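Local coordinates for protein putative hexose oxidase (Nonomuraea sp. ATCC 39727, PDB 5AWV) that probably oxidises a sugar group of glycopeptide antibiotics such as teicoplanin, using covalently attached FAD, at residues T376-Q381 against Y453-G458; V426-G431 against K447-V452. All blocks are in the same frame, centred on the assembly; numbering follows the deposited sequence.

Interaction 1: T376-Q381 against Y453-G458. With N1L (2-amino-2-deoxy-beta-D-glucopyranuronic acid), chain B; MAN (alpha-D-mannopyranose), chain C.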
loop_
_atom_site.group_PDB
_atom_site.type_symbol
_atom_site.label_atom_id
_atom_site.label_comp_id
_atom_site.label_asym_id
_atom_site.label_seq_id
_atom_site.Cartn_x
_atom_site.Cartn_y
_atom_site.Cartn_z
ATOM N N THR A 376 -6.596 9.989 -25.304
ATOM C CA THR A 376 -6.895 10.610 -26.586
ATOM C C THR A 376 -7.569 9.556 -27.436
ATOM O O THR A 376 -7.636 8.328 -27.100
ATOM C CB THR A 376 -5.596 11.033 -27.341
ATOM O OG1 THR A 376 -4.895 9.859 -27.744
ATOM C CG2 THR A 376 -4.770 11.938 -26.478
ATOM N N ASP A 377 -8.099 10.019 -28.558
ATOM C CA ASP A 377 -8.761 9.112 -29.461
ATOM C C ASP A 377 -7.848 8.003 -29.962
ATOM O O ASP A 377 -8.283 6.882 -30.058
ATOM C CB ASP A 377 -9.350 9.882 -30.645
ATOM C CG ASP A 377 -10.420 10.899 -30.225
ATOM O OD1 ASP A 377 -10.990 10.789 -29.094
ATOM O OD2 ASP A 377 -10.650 11.846 -31.024
ATOM N N ARG A 378 -6.580 8.320 -30.201
ATOM C CA ARG A 378 -5.582 7.356 -30.661
ATOM C C ARG A 378 -5.193 6.380 -29.589
ATOM O O ARG A 378 -4.987 5.207 -29.823
ATOM C CB ARG A 378 -4.365 8.083 -31.195
ATOM C CG ARG A 378 -4.737 9.051 -32.338
ATOM C CD ARG A 378 -3.544 9.749 -32.986
ATOM N NE ARG A 378 -2.745 8.817 -33.758
ATOM C CZ ARG A 378 -1.680 9.135 -34.484
ATOM N NH1 ARG A 378 -1.270 10.412 -34.603
ATOM N NH2 ARG A 378 -1.023 8.168 -35.111
ATOM N N GLN A 379 -5.209 6.844 -28.357
ATOM C CA GLN A 379 -4.966 5.987 -27.204
ATOM C C GLN A 379 -6.107 5.061 -26.960
ATOM O O GLN A 379 -5.915 3.898 -26.660
ATOM C CB GLN A 379 -4.652 6.840 -25.968
ATOM C CG GLN A 379 -3.260 7.541 -26.058
ATOM C CD GLN A 379 -2.915 8.366 -24.830
ATOM O OE1 GLN A 379 -1.854 8.201 -24.252
ATOM N NE2 GLN A 379 -3.776 9.232 -24.447
ATOM N N ILE A 380 -7.335 5.561 -27.119
ATOM C CA ILE A 380 -8.453 4.660 -26.950
ATOM C C ILE A 380 -8.418 3.542 -28.030
ATOM O O ILE A 380 -8.780 2.393 -27.741
ATOM C CB ILE A 380 -9.778 5.422 -26.962
ATOM C CG1 ILE A 380 -9.862 6.296 -25.685
ATOM C CG2 ILE A 380 -10.961 4.537 -27.129
ATOM C CD1 ILE A 380 -10.970 7.274 -25.691
ATOM N N GLN A 381 -8.069 3.926 -29.254
ATOM C CA GLN A 381 -7.899 2.958 -30.341
ATOM C C GLN A 381 -6.941 1.839 -29.920
ATOM O O GLN A 381 -7.211 0.663 -30.114
ATOM C CB GLN A 381 -7.403 3.682 -31.607
ATOM C CG GLN A 381 -7.467 2.834 -32.902
ATOM C CD GLN A 381 -6.824 3.495 -34.153
ATOM O OE1 GLN A 381 -5.771 4.169 -34.066
ATOM N NE2 GLN A 381 -7.449 3.281 -35.352
ATOM N N TYR A 453 1.200 4.539 -25.190
ATOM C CA TYR A 453 2.147 5.613 -24.972
ATOM C C TYR A 453 3.135 5.764 -26.144
ATOM O O TYR A 453 4.196 6.381 -25.981
ATOM C CB TYR A 453 2.859 5.479 -23.603
ATOM C CG TYR A 453 1.843 5.574 -22.443
ATOM C CD1 TYR A 453 1.135 6.762 -22.188
ATOM C CD2 TYR A 453 1.551 4.471 -21.670
ATOM C CE1 TYR A 453 0.198 6.840 -21.160
ATOM C CE2 TYR A 453 0.569 4.555 -20.689
ATOM C CZ TYR A 453 -0.054 5.723 -20.442
ATOM O OH TYR A 453 -1.017 5.736 -19.438
ATOM N N ALA A 454 2.691 5.400 -27.359
ATOM C CA ALA A 454 3.611 5.333 -28.519
ATOM C C ALA A 454 4.186 6.675 -28.938
ATOM O O ALA A 454 5.356 6.762 -29.355
ATOM C CB ALA A 454 2.988 4.578 -29.711
ATOM N N GLU A 455 3.440 7.721 -28.736
ATOM C CA GLU A 455 3.899 9.041 -29.121
ATOM C C GLU A 455 4.975 9.617 -28.152
ATOM O O GLU A 455 5.687 10.534 -28.506
ATOM C CB GLU A 455 2.722 10.005 -29.260
ATOM C CG GLU A 455 1.783 9.699 -30.436
ATOM C CD GLU A 455 0.901 10.919 -30.852
ATOM O OE1 GLU A 455 0.613 11.836 -30.023
ATOM O OE2 GLU A 455 0.480 10.988 -32.018
ATOM N N THR A 456 5.132 9.072 -26.954
ATOM C CA THR A 456 6.184 9.562 -26.001
ATOM C C THR A 456 7.028 8.406 -25.504
ATOM O O THR A 456 7.193 8.178 -24.286
ATOM C CB THR A 456 5.548 10.242 -24.795
ATOM O OG1 THR A 456 4.606 9.345 -24.180
ATOM C CG2 THR A 456 4.855 11.502 -25.242
ATOM N N GLY A 457 7.548 7.651 -26.454
ATOM C CA GLY A 457 8.543 6.636 -26.172
ATOM C C GLY A 457 8.068 5.418 -25.374
ATOM O O GLY A 457 8.863 4.720 -24.739
ATOM N N GLY A 458 6.781 5.105 -25.427
ATOM C CA GLY A 458 6.292 3.920 -24.725
ATOM C C GLY A 458 5.963 4.107 -23.237
ATOM O O GLY A 458 5.557 3.135 -22.613
HETATM C C1 N1L B . -2.319 13.131 -36.804
HETATM C C2 N1L B . -1.590 14.286 -37.660
HETATM C C3 N1L B . -0.370 14.903 -36.825
HETATM C C4 N1L B . -0.762 15.201 -35.370
HETATM C C5 N1L B . -1.419 13.920 -34.739
HETATM C C6 N1L B . -1.640 14.092 -33.212
HETATM N N2 N1L B . -1.210 14.226 -38.933
HETATM O O3 N1L B . -0.061 16.102 -37.553
HETATM O O4 N1L B . 0.507 15.530 -34.712
HETATM O O5 N1L B . -2.689 13.565 -35.458
HETATM O O6B N1L B . -2.190 12.843 -32.715
HETATM O O6A N1L B . -2.444 15.261 -32.968
HETATM C C1 MAN C . -8.144 0.211 -39.077
HETATM C C2 MAN C . -8.797 0.764 -37.802
HETATM C C3 MAN C . -8.180 0.115 -36.572
HETATM C C4 MAN C . -8.280 -1.429 -36.701
HETATM C C5 MAN C . -7.541 -1.972 -37.967
HETATM C C6 MAN C . -7.578 -3.534 -38.039
HETATM O O2 MAN C . -10.140 0.465 -37.816
HETATM O O3 MAN C . -8.877 0.603 -35.334
HETATM O O4 MAN C . -7.667 -1.885 -35.575
HETATM O O5 MAN C . -8.089 -1.310 -39.150
HETATM O O6 MAN C . -8.864 -3.982 -38.574
#

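Interaction 2: V426-G431 against K447-V452. With N1L (2-amino-2-deoxy-beta-D-glucopyranuronic acid), chain D; T55 (8-methylnonanoic acid), chain Z.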
loop_
_atom_site.group_PDB
_atom_site.type_symbol
_atom_site.label_atom_id
_atom_site.label_comp_id
_atom_site.label_asym_id
_atom_site.label_seq_id
_atom_site.Cartn_x
_atom_site.Cartn_y
_atom_site.Cartn_z
ATOM N N VAL A 426 -4.414 5.238 -14.141
ATOM C CA VAL A 426 -4.722 4.125 -15.106
ATOM C C VAL A 426 -3.774 2.973 -14.908
ATOM O O VAL A 426 -2.541 3.160 -15.004
ATOM C CB VAL A 426 -4.875 4.642 -16.583
ATOM C CG1 VAL A 426 -3.710 5.424 -17.065
ATOM C CG2 VAL A 426 -5.022 3.448 -17.579
ATOM N N ASN A 427 -4.316 1.765 -14.774
ATOM C CA ASN A 427 -3.546 0.588 -14.668
ATOM C C ASN A 427 -3.754 -0.357 -15.852
ATOM O O ASN A 427 -4.862 -0.484 -16.401
ATOM C CB ASN A 427 -3.846 -0.167 -13.361
ATOM C CG ASN A 427 -3.235 0.525 -12.135
ATOM O OD1 ASN A 427 -2.493 1.480 -12.265
ATOM N ND2 ASN A 427 -3.569 0.055 -10.971
ATOM N N TYR A 428 -2.672 -0.978 -16.224
ATOM C CA TYR A 428 -2.552 -1.956 -17.325
ATOM C C TYR A 428 -2.062 -3.238 -16.733
ATOM O O TYR A 428 -0.898 -3.361 -16.320
ATOM C CB TYR A 428 -1.640 -1.369 -18.427
ATOM C CG TYR A 428 -1.992 0.043 -18.908
ATOM C CD1 TYR A 428 -1.480 1.152 -18.269
ATOM C CD2 TYR A 428 -2.842 0.279 -20.003
ATOM C CE1 TYR A 428 -1.734 2.421 -18.688
ATOM C CE2 TYR A 428 -3.112 1.564 -20.419
ATOM C CZ TYR A 428 -2.559 2.633 -19.759
ATOM O OH TYR A 428 -2.863 3.904 -20.148
ATOM N N ILE A 429 -2.953 -4.239 -16.672
ATOM C CA ILE A 429 -2.842 -5.408 -15.822
ATOM C C ILE A 429 -2.882 -6.706 -16.595
ATOM O O ILE A 429 -3.659 -6.830 -17.514
ATOM C CB ILE A 429 -3.987 -5.471 -14.818
ATOM C CG1 ILE A 429 -4.027 -4.192 -13.977
ATOM C CG2 ILE A 429 -3.846 -6.629 -13.808
ATOM C CD1 ILE A 429 -5.363 -3.956 -13.352
ATOM N N THR A 430 -1.986 -7.626 -16.280
ATOM C CA THR A 430 -2.191 -9.023 -16.735
ATOM C C THR A 430 -1.761 -9.952 -15.634
ATOM O O THR A 430 -0.886 -9.642 -14.825
ATOM C CB THR A 430 -1.404 -9.266 -18.083
ATOM O OG1 THR A 430 -1.701 -10.585 -18.608
ATOM C CG2 THR A 430 0.119 -9.183 -17.878
ATOM N N GLY A 431 -2.395 -11.118 -15.576
ATOM C CA GLY A 431 -2.125 -12.152 -14.585
ATOM C C GLY A 431 -2.168 -13.542 -15.274
ATOM O O GLY A 431 -2.858 -13.719 -16.291
ATOM N N LYS A 447 2.996 -4.603 -24.840
ATOM C CA LYS A 447 2.573 -4.052 -26.147
ATOM C C LYS A 447 1.431 -3.053 -25.889
ATOM O O LYS A 447 1.430 -2.015 -26.474
ATOM C CB LYS A 447 2.155 -5.173 -27.158
ATOM C CG LYS A 447 1.754 -4.663 -28.518
ATOM C CD LYS A 447 1.244 -5.794 -29.438
ATOM C CE LYS A 447 0.832 -5.165 -30.784
ATOM N NZ LYS A 447 -0.564 -4.621 -30.676
ATOM N N LEU A 448 0.449 -3.436 -25.081
ATOM C CA LEU A 448 -0.668 -2.564 -24.701
ATOM C C LEU A 448 -0.166 -1.186 -24.221
ATOM O O LEU A 448 -0.576 -0.113 -24.732
ATOM C CB LEU A 448 -1.496 -3.245 -23.646
ATOM C CG LEU A 448 -2.483 -2.381 -22.833
ATOM C CD1 LEU A 448 -3.527 -1.791 -23.737
ATOM C CD2 LEU A 448 -3.142 -3.262 -21.785
ATOM N N TYR A 449 0.851 -1.236 -23.335
ATOM C CA TYR A 449 1.365 -0.021 -22.721
ATOM C C TYR A 449 2.103 0.798 -23.702
ATOM O O TYR A 449 1.815 1.958 -23.836
ATOM C CB TYR A 449 2.240 -0.397 -21.513
ATOM C CG TYR A 449 2.594 0.713 -20.566
ATOM C CD1 TYR A 449 1.745 1.009 -19.508
ATOM C CD2 TYR A 449 3.882 1.237 -20.564
ATOM C CE1 TYR A 449 2.125 1.885 -18.491
ATOM C CE2 TYR A 449 4.282 2.128 -19.574
ATOM C CZ TYR A 449 3.378 2.470 -18.553
ATOM O OH TYR A 449 3.768 3.357 -17.574
ATOM N N ALA A 450 3.034 0.172 -24.447
ATOM C CA ALA A 450 3.825 0.850 -25.464
ATOM C C ALA A 450 2.937 1.429 -26.586
ATOM O O ALA A 450 3.180 2.545 -27.047
ATOM C CB ALA A 450 4.868 -0.094 -26.055
ATOM N N ASP A 451 1.843 0.756 -26.917
ATOM C CA ASP A 451 0.950 1.286 -28.010
ATOM C C ASP A 451 0.225 2.510 -27.486
ATOM O O ASP A 451 0.144 3.592 -28.150
ATOM C CB ASP A 451 -0.067 0.267 -28.463
ATOM C CG ASP A 451 0.546 -0.883 -29.292
ATOM O OD1 ASP A 451 1.735 -0.859 -29.639
ATOM O OD2 ASP A 451 -0.171 -1.838 -29.538
ATOM N N VAL A 452 -0.292 2.388 -26.277
ATOM C CA VAL A 452 -0.965 3.545 -25.679
ATOM C C VAL A 452 -0.056 4.755 -25.613
ATOM O O VAL A 452 -0.466 5.841 -25.990
ATOM C CB VAL A 452 -1.549 3.177 -24.286
ATOM C CG1 VAL A 452 -2.038 4.394 -23.535
ATOM C CG2 VAL A 452 -2.654 2.202 -24.450
HETATM C C1 N1L D . -5.491 -5.033 -7.153
HETATM C C2 N1L D . -4.745 -5.298 -8.560
HETATM C C3 N1L D . -3.497 -4.415 -8.753
HETATM C C4 N1L D . -3.936 -2.975 -8.590
HETATM C C5 N1L D . -4.397 -2.749 -7.125
HETATM C C6 N1L D . -4.738 -1.267 -6.819
HETATM N N2 N1L D . -4.344 -6.689 -8.754
HETATM O O3 N1L D . -2.923 -4.568 -10.137
HETATM O O4 N1L D . -2.834 -2.014 -8.995
HETATM O O5 N1L D . -5.626 -3.541 -6.877
HETATM O O6B N1L D . -6.088 -0.898 -7.079
HETATM O O6A N1L D . -4.034 -0.420 -7.636
HETATM C CAD T55 Z . -5.155 -14.851 -14.720
HETATM C CAE T55 Z . -5.324 -15.330 -13.301
HETATM C CAG T55 Z . -5.977 -14.246 -12.444
HETATM C CAH T55 Z . -5.023 -13.057 -12.288
HETATM C CAI T55 Z . -5.720 -11.875 -11.624
HETATM C CAJ T55 Z . -4.751 -10.702 -11.453
HETATM C CAK T55 Z . -5.317 -9.776 -10.403
HETATM C CAL T55 Z . -4.322 -8.677 -9.995
HETATM C CAF T55 Z . -6.182 -16.576 -13.328
HETATM C C T55 Z . -5.041 -7.718 -9.034
HETATM O O T55 Z . -6.217 -7.906 -8.650
#

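Interaction 1: T376-Q381 against Y453-G458
Arg378 and Glu455 face each other where the N-capped first turn of helix 377-387 packs against the loop after helix 438-452, at the partly buried margin of the domain. Their side chains cross at about a right angle, and the carboxylate plane is turned 78° from that of the guanidinium. Glu455 OE2 sits over a face of the guanidinium, 3.2 Å from Arg378 NH1; the attraction is one of charges, with no N-H aimed at the oxygen. The bend at chi3 (70°) of an otherwise extended Arg378 turns its edge to the bound sugar acid, and NH1 donates to O6B of the aminoglucuronic acid of chain B at 3.2 Å and 159°. NH1 thus meets both acidic oxygens, and its charge probably eases their closeness, Glu455 OE2 being 3.3 Å from that O6B. Arg378 NH2 donates to the backbone of a bound peptide, so the guanidinium serves ligand and loop together. The next residue, Gln379, holds its amide almost perpendicular to the Tyr453 ring and approaches the CD1-CE1 side obliquely, while the hydroxyls of Tyr453 and Tyr428 are hydrogen-bonded. Thr376 is the N-cap of this helix, its OG1 accepting from Gln379 N at 3.1 Å.

Interaction 2: V426-G431 against K447-V452
Strand 426-431 and helix 447-452 run nearly antiparallel, with 156° between their directions and 9.4 Å between their axes, and Tyr428 and Tyr449 are the residues whose CA atoms come nearest. This is helix-on-sheet packing: the helix lies on one face of the seven-stranded antiparallel sheet. The usual alternation along a strand divides the work, for Tyr428 points to the helix whereas Asn427 and Ile429 point away from it, onto the side where the aminoglucuronic acid of chain D is bound, in whose pocket Asn427 takes part. Tyr428 carries the contact, meeting three helix side chains. Tyr449, its ring swung opposite its own backbone N (chi1 -166°), sets an edge toward the face of Tyr428 in an offset edge-to-face pair, planes at 89° and centroids 5.3 Å apart; the closest carbons are the two CD1 atoms, at 3.5 Å. The Tyr449 hydroxyl is hydrogen-bonded to Ala368 O of strand 363-371, which fixes the far end of that ring. Leu448 crosses Tyr428 at about a right angle and sets its CG 3.9 Å from Tyr428 CD2. Val452, one helical turn on, and Tyr428 approach each other from opposite directions. Both valine methyls meet the hydroxyl end of the ring from one side, where Leu448 and Tyr449 also lie: CG2 is 4.1 Å from Tyr428 CE2, and CG1 lies 3.5 Å from Tyr428 OH, which is hydrogen-bonded to Tyr453 OH.

In the fold
Both contacts draw on helix 438-452 and its continuation: interaction 2 seats its last turns on the sheet, and interaction 1 joins the loop just beyond to helix 377-387. Burial and chemistry differ together. In interaction 2 all touching residues are buried and the packing is aromatic and aliphatic; interaction 1, nearer the surface and smaller, joins an out-of-plane salt bridge, with a ligand on the same arginine, to an amide-ring contact. Tyr453 links the two through its hydroxyl, bonded to that of Tyr428, and through its ring, which packs edge-to-face with Tyr449. Val452 of helix 438-452 also touches Gln379 and Val383 of helix 377-387, and Gly458 O packs 3.3 Å from Tyr449 CD2.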